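Local coordinates for peptide-binding protein (Photobacterium damsela subsp. piscicida, PDB 6SQX) that cleaves the peptidoglycan of potentially competing bacteria as a secreted NlpC/P60 endopeptidase, probably through a cysteine-type mechanism, at residues A[164-167]-A[168-171]; A[357-360]-A[361-365]; A[421-424]-A[425-429]. All coordinates share one frame; numbering follows the deposited sequence.

Contact 1 of 3, residues A[164-167]-A[168-171]; sequences FTIP and GEGY. With EDO (1,2-ethanediol), chain P.
E169 comes back alongside I166, and both a backbone bond and a run of aliphatic carbons show it. The amide N of E169 donates to I166 O at 3.0 Å with an N-H...O angle of 135°. The two side chains lie side by side and point the same way, with E169 CG 3.8 Å from I166 CG2. The E169 chain then bends at the second torsion (chi2 -62°), which keeps the carboxylate close to the turn. One oxygen, OE2, accepts a hydrogen bond from a water at 2.8 Å, and the same water donates to P167 O at 2.9 Å, so that it bridges the side chain to the corner of the turn. The other oxygen, OE1, is bound by the hydroxyl of Y175 and the side-chain amide of N162. The backbone bond from E169 N closes a type II beta turn from I166 to E169, within the SH3b1-type range, as the backbone angles of P167 and G168 show. P167 and G168 occupy its two central positions. At the positive phi of G168 (82°) a side chain would be jammed against P167 O, which by itself calls for glycine. The P167 ring packs on N22 and R431. The carbonyl oxygen of G168 receives a weak bond of 2.8 Å from O2 of an ethanediol that probably came from the crystallisation liquor. Beyond the turn the chain runs back beside its own start: F164 CB rests 3.6 Å from the CA of G170, while the F164 ring leads off to stack with Y111. A second water lies near both strands of this return, 2.7 Å from F164 O and 3.2 Å from E169 O.

Contact 2 of 3, residues A[357-360]-A[361-365]; sequences YDQS and EEQRK
S360 and Q363 grip each other twice. The backbone N of S360 donates to Q363 OE1 at 2.9 Å with an N-H...O angle of 165°, lying in the plane of the side-chain carbonyl and on one of its lone pairs. In return the N of Q363 donates to S360 OG at 3.1 Å. S360 holds OG between its own backbone N and carbonyl carbon (chi1 67°), and from there the oxygen faces the first turn of the helix. The reciprocal pair is a capping box, with S360 as N-cap of helix 361-370 in the NlpC/P60 range, and it satisfies amides that the helix itself leaves without carbonyl partners. The regular helical pattern starts at once, since R364 N donates to S360 O at 2.9 Å. Around the box, the side chain of Q359 crosses that of Q363 at about a right angle, the two amide planes 70° apart, with Q359 CB 3.5 Å from Q363 OE1; Q359 NE2 donates to the hydroxyl of Y354. R364 passes alongside S360 O, its CG 3.3 Å away, and its guanidinium reaches past to the carbonyls of M356, W463 and A465. One turn along, K365 NZ makes a salt bridge with E361 OE2 at 2.9 Å, on the anti lone pair of that oxygen; K365 also makes a cation-pi contact with W463.

Contact 3 of 3, residues A[421-424]-A[425-429]; sequences KLVN and GNNEQ. With EDO (1,2-ethanediol), chain Q.
N424 and E428 close a beta hairpin between strands 419-424 and 429-433, through a type I turn from N424 to N427 followed by a G1 bulge. The bond pattern fits the bulge: N427 N donates to N424 O at 3.0 Å, whereas N424 N donates one residue further on, to E428 O at 2.9 Å. N427 sits at the bulge position with a left-handed backbone (phi 61°), a conformation asparagine tolerates well. V423 and Q429 follow as an antiparallel non-hydrogen-bonded pair, flanked by two CA-H...O contacts, from Q429 CA to L422 O and from V423 CA to E428 O, each 3.3 Å. Side-chain bonds reinforce the loop. N424 CG lies between the backbone N and the carbonyl carbon (chi1 72°), which carries the amide over the turn toward 426-428. OD1 of N424 accepts from N426 N at 2.9 Å, an Asx turn, and also from E428 N at 2.9 Å; the donors come from opposite faces of its amide plane, both well off the lone pairs. V423 and N427 lie side by side, V423 CG1 3.3 Å from N427 OD1. ND2 of N424 binds O1 of an ethanediol that D456 also holds. Almost straight at 172°, its other bond runs to E428 OE1 at 2.8 Å, on the anti side of the carboxylate.

Along the chain the contacts come in series: contact 1, inside the SH3b1-type range, in the loop between strands 149-152 and 177-181; contact 2 at the start of helix 361-370 in the NlpC/P60 range; and contact 3 at the hairpin tip of strands 419-424 and 429-433. That hairpin belongs to a mixed sheet bordered by strands 23-25 and 457-459. Contacts 1 and 3 meet although their centres are about 15 Å apart, through I166 packing on Q429, and P167 rests on R431 of the same hairpin; the SH3b1-type loop is thus joined to this sheet. Contact 2 stays apart, its centre about 31 Å from that of contact 1 and about 24 Å from that of contact 3.

Contact 1 of 3, residues A[164-167]-A[168-171]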
ATOM      1  N   PHE A 164      -6.388   1.577  23.307  1.00 19.97           N
ATOM      2  CA  PHE A 164      -7.422   1.730  22.287  1.00 19.97           C
ATOM      3  C   PHE A 164      -8.417   2.839  22.619  1.00 20.32           C
ATOM      4  O   PHE A 164      -9.240   3.163  21.756  1.00 21.57           O
ATOM      5  CB  PHE A 164      -8.115   0.382  22.059  1.00 22.03           C
ATOM      6  CG  PHE A 164      -8.534  -0.286  23.352  1.00 24.06           C
ATOM      7  CD1 PHE A 164      -9.693   0.085  23.972  1.00 25.49           C
ATOM      8  CD2 PHE A 164      -7.704  -1.214  23.990  1.00 24.17           C
ATOM      9  CE1 PHE A 164     -10.092  -0.496  25.177  1.00 27.22           C
ATOM     10  CE2 PHE A 164      -8.073  -1.810  25.199  1.00 27.69           C
ATOM     11  CZ  PHE A 164      -9.278  -1.445  25.798  1.00 28.12           C
ATOM     12  N   THR A 165      -8.341   3.461  23.808  1.00 19.84           N
ATOM     13  CA  THR A 165      -9.151   4.639  24.086  1.00 20.77           C
ATOM     14  C   THR A 165      -8.493   5.934  23.625  1.00 21.44           C
ATOM     15  O   THR A 165      -9.109   6.995  23.728  1.00 24.75           O
ATOM     16  CB  THR A 165      -9.487   4.745  25.580  1.00 22.89           C
ATOM     17  OG1 THR A 165      -8.298   5.024  26.330  1.00 24.86           O
ATOM     18  CG2 THR A 165     -10.140   3.457  26.102  1.00 23.28           C
ATOM     19  N   ILE A 166      -7.269   5.882  23.116  1.00 20.95           N
ATOM     20  CA  ILE A 166      -6.548   7.062  22.636  1.00 21.05           C
ATOM     21  C   ILE A 166      -6.931   7.274  21.176  1.00 20.75           C
ATOM     22  O   ILE A 166      -6.851   6.319  20.388  1.00 21.19           O
ATOM     23  CB  ILE A 166      -5.033   6.835  22.735  1.00 21.52           C
ATOM     24  CG1 ILE A 166      -4.604   6.663  24.182  1.00 23.39           C
ATOM     25  CG2 ILE A 166      -4.247   8.015  22.114  1.00 21.82           C
ATOM     26  CD1 ILE A 166      -3.096   6.237  24.315  1.00 26.81           C
ATOM     27  N   PRO A 167      -7.339   8.474  20.766  1.00 21.49           N
ATOM     28  CA  PRO A 167      -7.661   8.701  19.349  1.00 20.71           C
ATOM     29  C   PRO A 167      -6.464   8.365  18.477  1.00 19.33           C
ATOM     30  O   PRO A 167      -5.320   8.702  18.817  1.00 22.10           O
ATOM     31  CB  PRO A 167      -7.992  10.200  19.298  1.00 22.97           C
ATOM     32  CG  PRO A 167      -8.521  10.498  20.711  1.00 23.39           C
ATOM     33  CD  PRO A 167      -7.641   9.660  21.599  1.00 23.18           C
ATOM     34  N   GLY A 168      -6.728   7.676  17.364  1.00 20.57           N
ATOM     35  CA  GLY A 168      -5.664   7.188  16.499  1.00 20.19           C
ATOM     36  C   GLY A 168      -5.020   5.892  16.919  1.00 20.08           C
ATOM     37  O   GLY A 168      -4.019   5.499  16.291  1.00 20.78           O
ATOM     38  N   GLU A 169      -5.554   5.207  17.938  1.00 19.64           N
ATOM     39  CA  GLU A 169      -5.001   3.946  18.437  1.00 19.21           C
ATOM     40  C   GLU A 169      -6.119   2.900  18.523  1.00 18.66           C
ATOM     41  O   GLU A 169      -7.294   3.191  18.300  1.00 19.58           O
ATOM     42  CB  GLU A 169      -4.303   4.154  19.793  1.00 20.60           C
ATOM     43  CG  GLU A 169      -3.234   5.251  19.786  1.00 21.58           C
ATOM     44  CD  GLU A 169      -2.064   4.990  18.829  1.00 23.25           C
ATOM     45  OE1 GLU A 169      -1.796   3.847  18.404  1.00 21.44           O
ATOM     46  OE2 GLU A 169      -1.383   5.975  18.501  1.00 25.97           O
ATOM     47  N   GLY A 170      -5.758   1.661  18.865  1.00 18.08           N
ATOM     48  CA  GLY A 170      -6.697   0.552  18.703  1.00 18.40           C
ATOM     49  C   GLY A 170      -6.816   0.218  17.222  1.00 17.54           C
ATOM     50  O   GLY A 170      -6.096   0.744  16.362  1.00 17.41           O
ATOM     51  N   TYR A 171      -7.779  -0.662  16.925  1.00 17.31           N
ATOM     52  CA  TYR A 171      -7.946  -1.149  15.565  1.00 17.12           C
ATOM     53  C   TYR A 171      -8.227   0.031  14.633  1.00 16.36           C
ATOM     54  O   TYR A 171      -8.984   0.944  14.995  1.00 17.90           O
ATOM     55  CB  TYR A 171      -9.110  -2.163  15.528  1.00 18.09           C
ATOM     56  CG  TYR A 171      -9.314  -2.773  14.174  1.00 17.92           C
ATOM     57  CD1 TYR A 171      -8.649  -3.937  13.803  1.00 18.50           C
ATOM     58  CD2 TYR A 171     -10.189  -2.186  13.248  1.00 18.42           C
ATOM     59  CE1 TYR A 171      -8.846  -4.525  12.530  1.00 18.86           C
ATOM     60  CE2 TYR A 171     -10.367  -2.734  11.995  1.00 20.01           C
ATOM     61  CZ  TYR A 171      -9.697  -3.901  11.626  1.00 19.38           C
ATOM     62  OH  TYR A 171      -9.893  -4.428  10.357  1.00 20.42           O
TER
HETATM   63  C1  EDO P 514      -0.954   6.433  13.226  1.00 52.66           C
HETATM   64  O1  EDO P 514       0.164   5.615  13.534  1.00 54.14           O
HETATM   65  C2  EDO P 514      -1.931   6.194  14.363  1.00 43.75           C
HETATM   66  O2  EDO P 514      -3.028   7.106  14.274  1.00 37.27           O
HETATM   67  O   HOH W   1     -10.278   2.862  19.305  1.00 22.78           O
HETATM   68  O   HOH W   2      -2.487   8.513  18.243  1.00 30.74           O

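Contact 2 of 3, residues A[357-360]-A[361-365]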
ATOM      1  N   TYR A 357       7.255  23.417   2.656  1.00 30.13           N
ATOM      2  CA  TYR A 357       7.513  23.744   4.059  1.00 31.79           C
ATOM      3  C   TYR A 357       7.629  25.248   4.299  1.00 34.43           C
ATOM      4  O   TYR A 357       7.188  25.755   5.335  1.00 35.57           O
ATOM      5  CB  TYR A 357       8.828  23.070   4.472  1.00 33.73           C
ATOM      6  CG  TYR A 357       9.385  23.491   5.816  1.00 33.73           C
ATOM      7  CD1 TYR A 357       8.879  22.972   6.992  1.00 36.16           C
ATOM      8  CD2 TYR A 357      10.449  24.376   5.904  1.00 34.86           C
ATOM      9  CE1 TYR A 357       9.379  23.332   8.226  1.00 35.87           C
ATOM     10  CE2 TYR A 357      10.954  24.750   7.132  1.00 36.82           C
ATOM     11  CZ  TYR A 357      10.427  24.217   8.293  1.00 37.28           C
ATOM     12  OH  TYR A 357      10.941  24.588   9.520  1.00 41.05           O
ATOM     13  N   ASP A 358       8.255  25.975   3.385  1.00 37.38           N
ATOM     14  CA  ASP A 358       8.441  27.397   3.634  1.00 41.87           C
ATOM     15  C   ASP A 358       7.317  28.247   3.065  1.00 43.57           C
ATOM     16  O   ASP A 358       7.483  29.459   2.931  1.00 45.62           O
ATOM     17  CB  ASP A 358       9.810  27.863   3.130  1.00 46.94           C
ATOM     18  CG  ASP A 358      10.023  27.569   1.668  1.00 52.49           C
ATOM     19  OD1 ASP A 358       9.172  26.881   1.052  1.00 54.50           O
ATOM     20  OD2 ASP A 358      11.056  28.029   1.129  1.00 53.94           O
ATOM     21  N   GLN A 359       6.172  27.649   2.734  1.00 42.30           N
ATOM     22  CA  GLN A 359       5.127  28.359   2.011  1.00 40.92           C
ATOM     23  C   GLN A 359       3.828  28.378   2.799  1.00 38.18           C
ATOM     24  O   GLN A 359       3.475  27.402   3.462  1.00 37.58           O
ATOM     25  CB  GLN A 359       4.927  27.776   0.627  1.00 43.35           C
ATOM     26  CG  GLN A 359       6.249  27.586  -0.080  1.00 46.55           C
ATOM     27  CD  GLN A 359       6.117  27.658  -1.564  1.00 50.61           C
ATOM     28  OE1 GLN A 359       5.382  28.497  -2.093  1.00 52.79           O
ATOM     29  NE2 GLN A 359       6.840  26.784  -2.263  1.00 50.32           N
ATOM     30  N   SER A 360       3.130  29.507   2.733  1.00 35.90           N
ATOM     31  CA  SER A 360       1.941  29.700   3.541  1.00 36.34           C
ATOM     32  C   SER A 360       0.773  28.904   2.970  1.00 35.49           C
ATOM     33  O   SER A 360       0.816  28.400   1.843  1.00 34.66           O
ATOM     34  CB  SER A 360       1.555  31.176   3.565  1.00 37.84           C
ATOM     35  OG  SER A 360       1.132  31.603   2.278  1.00 39.56           O
ATOM     36  N   GLU A 361      -0.288  28.801   3.773  1.00 35.84           N
ATOM     37  CA  GLU A 361      -1.531  28.225   3.277  1.00 36.72           C
ATOM     38  C   GLU A 361      -1.959  28.899   1.986  1.00 35.07           C
ATOM     39  O   GLU A 361      -2.358  28.231   1.024  1.00 33.14           O
ATOM     40  CB  GLU A 361      -2.629  28.385   4.325  1.00 39.44           C
ATOM     41  CG  GLU A 361      -3.995  27.980   3.843  1.00 41.93           C
ATOM     42  CD  GLU A 361      -5.053  28.091   4.923  1.00 45.37           C
ATOM     43  OE1 GLU A 361      -4.706  28.469   6.069  1.00 43.07           O
ATOM     44  OE2 GLU A 361      -6.231  27.781   4.621  1.00 49.97           O
ATOM     45  N   GLU A 362      -1.870  30.228   1.947  1.00 36.64           N
ATOM     46  CA  GLU A 362      -2.266  30.949   0.750  1.00 38.29           C
ATOM     47  C   GLU A 362      -1.433  30.519  -0.450  1.00 37.14           C
ATOM     48  O   GLU A 362      -1.975  30.283  -1.536  1.00 37.15           O
ATOM     49  CB  GLU A 362      -2.154  32.455   0.996  1.00 42.92           C
ATOM     50  CG  GLU A 362      -3.184  33.010   1.993  1.00 48.46           C
ATOM     51  CD  GLU A 362      -3.039  32.470   3.437  1.00 51.87           C
ATOM     52  OE1 GLU A 362      -4.091  32.303   4.114  1.00 52.81           O
ATOM     53  OE2 GLU A 362      -1.887  32.221   3.895  1.00 51.59           O
ATOM     54  N   GLN A 363      -0.113  30.397  -0.275  1.00 37.33           N
ATOM     55  CA  GLN A 363       0.748  30.005  -1.389  1.00 35.84           C
ATOM     56  C   GLN A 363       0.474  28.570  -1.826  1.00 33.99           C
ATOM     57  O   GLN A 363       0.469  28.276  -3.029  1.00 33.64           O
ATOM     58  CB  GLN A 363       2.217  30.169  -1.004  1.00 38.18           C
ATOM     59  CG  GLN A 363       2.670  31.599  -0.946  1.00 40.27           C
ATOM     60  CD  GLN A 363       4.046  31.729  -0.342  1.00 41.89           C
ATOM     61  OE1 GLN A 363       4.290  31.259   0.769  1.00 41.90           O
ATOM     62  NE2 GLN A 363       4.960  32.361  -1.073  1.00 44.08           N
ATOM     63  N   ARG A 364       0.247  27.665  -0.862  1.00 31.19           N
ATOM     64  CA  ARG A 364      -0.062  26.277  -1.197  1.00 27.95           C
ATOM     65  C   ARG A 364      -1.351  26.185  -2.007  1.00 28.32           C
ATOM     66  O   ARG A 364      -1.422  25.439  -2.996  1.00 28.12           O
ATOM     67  CB  ARG A 364      -0.163  25.439   0.088  1.00 26.11           C
ATOM     68  CG  ARG A 364       1.173  25.288   0.829  1.00 25.74           C
ATOM     69  CD  ARG A 364       0.967  24.802   2.242  1.00 26.17           C
ATOM     70  NE  ARG A 364       2.238  24.651   2.951  1.00 25.80           N
ATOM     71  CZ  ARG A 364       2.389  24.027   4.112  1.00 24.93           C
ATOM     72  NH1 ARG A 364       1.347  23.501   4.722  1.00 24.71           N
ATOM     73  NH2 ARG A 364       3.607  23.925   4.664  1.00 26.64           N
ATOM     74  N   LYS A 365      -2.390  26.923  -1.595  1.00 29.27           N
ATOM     75  CA  LYS A 365      -3.639  26.897  -2.344  1.00 29.99           C
ATOM     76  C   LYS A 365      -3.471  27.531  -3.718  1.00 30.90           C
ATOM     77  O   LYS A 365      -4.072  27.074  -4.693  1.00 32.78           O
ATOM     78  CB  LYS A 365      -4.726  27.595  -1.550  1.00 29.04           C
ATOM     79  CG  LYS A 365      -5.163  26.796  -0.355  1.00 30.25           C
ATOM     80  CD  LYS A 365      -6.310  27.457   0.390  1.00 30.81           C
ATOM     81  CE  LYS A 365      -6.886  26.486   1.420  1.00 34.14           C
ATOM     82  NZ  LYS A 365      -7.849  27.140   2.342  1.00 36.54           N
TER

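Contact 3 of 3, residues A[421-424]-A[425-429]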
ATOM      1  N   LYS A 421      -6.725  15.352  12.605  1.00 19.76           N
ATOM      2  CA  LYS A 421      -6.458  15.691  13.997  1.00 20.73           C
ATOM      3  C   LYS A 421      -7.325  16.871  14.475  1.00 20.37           C
ATOM      4  O   LYS A 421      -7.505  17.872  13.770  1.00 20.11           O
ATOM      5  CB  LYS A 421      -4.966  16.040  14.198  1.00 24.07           C
ATOM      6  CG  LYS A 421      -4.566  16.320  15.671  1.00 28.08           C
ATOM      7  CD  LYS A 421      -3.050  16.492  15.867  1.00 33.14           C
ATOM      8  CE  LYS A 421      -2.755  17.127  17.220  1.00 38.11           C
ATOM      9  NZ  LYS A 421      -1.347  16.876  17.610  1.00 41.07           N
ATOM     10  N   LEU A 422      -7.832  16.747  15.693  1.00 19.27           N
ATOM     11  CA  LEU A 422      -8.534  17.818  16.388  1.00 18.53           C
ATOM     12  C   LEU A 422      -7.823  18.084  17.703  1.00 18.58           C
ATOM     13  O   LEU A 422      -7.189  17.188  18.269  1.00 20.46           O
ATOM     14  CB  LEU A 422      -9.963  17.380  16.761  1.00 19.12           C
ATOM     15  CG  LEU A 422     -10.819  16.750  15.663  1.00 19.13           C
ATOM     16  CD1 LEU A 422     -12.157  16.240  16.215  1.00 18.73           C
ATOM     17  CD2 LEU A 422     -11.004  17.758  14.511  1.00 19.87           C
ATOM     18  N   VAL A 423      -7.924  19.318  18.203  1.00 19.49           N
ATOM     19  CA  VAL A 423      -7.387  19.642  19.530  1.00 21.23           C
ATOM     20  C   VAL A 423      -8.438  20.436  20.298  1.00 20.17           C
ATOM     21  O   VAL A 423      -9.060  21.342  19.738  1.00 22.66           O
ATOM     22  CB  VAL A 423      -6.039  20.416  19.437  1.00 23.85           C
ATOM     23  CG1 VAL A 423      -5.494  20.723  20.789  1.00 27.73           C
ATOM     24  CG2 VAL A 423      -5.026  19.579  18.704  1.00 25.57           C
ATOM     25  N   ASN A 424      -8.651  20.100  21.571  1.00 21.81           N
ATOM     26  CA  ASN A 424      -9.611  20.867  22.363  1.00 21.63           C
ATOM     27  C   ASN A 424      -8.914  21.962  23.174  1.00 22.75           C
ATOM     28  O   ASN A 424      -7.702  22.184  23.065  1.00 23.58           O
ATOM     29  CB  ASN A 424     -10.521  19.971  23.210  1.00 21.84           C
ATOM     30  CG  ASN A 424      -9.798  19.324  24.388  1.00 23.12           C
ATOM     31  OD1 ASN A 424      -8.671  19.688  24.718  1.00 24.00           O
ATOM     32  ND2 ASN A 424     -10.463  18.367  25.044  1.00 25.82           N
ATOM     33  N   GLY A 425      -9.689  22.658  24.011  1.00 23.70           N
ATOM     34  CA  GLY A 425      -9.147  23.787  24.752  1.00 23.16           C
ATOM     35  C   GLY A 425      -8.141  23.408  25.817  1.00 23.84           C
ATOM     36  O   GLY A 425      -7.392  24.282  26.279  1.00 23.09           O
ATOM     37  N   ASN A 426      -8.097  22.139  26.217  1.00 24.96           N
ATOM     38  CA  ASN A 426      -7.096  21.596  27.136  1.00 25.69           C
ATOM     39  C   ASN A 426      -5.911  20.979  26.419  1.00 26.91           C
ATOM     40  O   ASN A 426      -5.087  20.322  27.072  1.00 30.66           O
ATOM     41  CB  ASN A 426      -7.714  20.531  28.038  1.00 29.95           C
ATOM     42  CG  ASN A 426      -8.613  21.120  29.094  1.00 33.66           C
ATOM     43  OD1 ASN A 426      -8.293  22.158  29.686  1.00 35.65           O
ATOM     44  ND2 ASN A 426      -9.762  20.475  29.322  1.00 36.26           N
ATOM     45  N   ASN A 427      -5.786  21.209  25.117  1.00 27.37           N
ATOM     46  CA  ASN A 427      -4.738  20.606  24.291  1.00 29.71           C
ATOM     47  C   ASN A 427      -4.813  19.083  24.262  1.00 29.03           C
ATOM     48  O   ASN A 427      -3.820  18.414  23.977  1.00 31.53           O
ATOM     49  CB  ASN A 427      -3.331  21.088  24.670  1.00 36.35           C
ATOM     50  CG  ASN A 427      -2.423  21.218  23.467  1.00 43.50           C
ATOM     51  OD1 ASN A 427      -2.845  21.687  22.410  1.00 46.53           O
ATOM     52  ND2 ASN A 427      -1.169  20.799  23.616  1.00 46.41           N
ATOM     53  N   GLU A 428      -5.986  18.509  24.509  1.00 26.28           N
ATOM     54  CA  GLU A 428      -6.199  17.074  24.294  1.00 25.77           C
ATOM     55  C   GLU A 428      -6.543  16.805  22.828  1.00 23.27           C
ATOM     56  O   GLU A 428      -7.177  17.624  22.171  1.00 23.86           O
ATOM     57  CB  GLU A 428      -7.327  16.591  25.205  1.00 28.82           C
ATOM     58  CG  GLU A 428      -6.960  16.719  26.694  1.00 33.31           C
ATOM     59  CD  GLU A 428      -8.168  16.780  27.634  1.00 39.51           C
ATOM     60  OE1 GLU A 428      -9.311  16.863  27.160  1.00 40.45           O
ATOM     61  OE2 GLU A 428      -7.969  16.765  28.872  1.00 44.85           O
ATOM     62  N   GLN A 429      -6.070  15.673  22.303  0.57 24.19           N
ATOM     63  CA  GLN A 429      -6.281  15.361  20.891  0.57 23.22           C
ATOM     64  C   GLN A 429      -7.586  14.615  20.654  0.57 22.27           C
ATOM     65  O   GLN A 429      -8.101  13.902  21.526  0.57 23.10           O
ATOM     66  CB  GLN A 429      -5.132  14.535  20.303  0.57 23.73           C
ATOM     67  CG  GLN A 429      -5.123  13.073  20.716  0.57 26.03           C
ATOM     68  CD  GLN A 429      -4.077  12.240  19.973  0.57 29.54           C
ATOM     69  OE1 GLN A 429      -3.563  12.633  18.921  0.57 29.71           O
ATOM     70  NE2 GLN A 429      -3.764  11.083  20.522  0.57 32.28           N
TER
HETATM   71  C1  EDO Q 515     -14.517  18.207  24.295  1.00 55.39           C
HETATM   72  O1  EDO Q 515     -13.490  17.478  24.975  1.00 59.86           O
HETATM   73  C2  EDO Q 515     -14.012  19.613  24.016  1.00 54.36           C
HETATM   74  O2  EDO Q 515     -13.719  20.284  25.252  1.00 48.43           O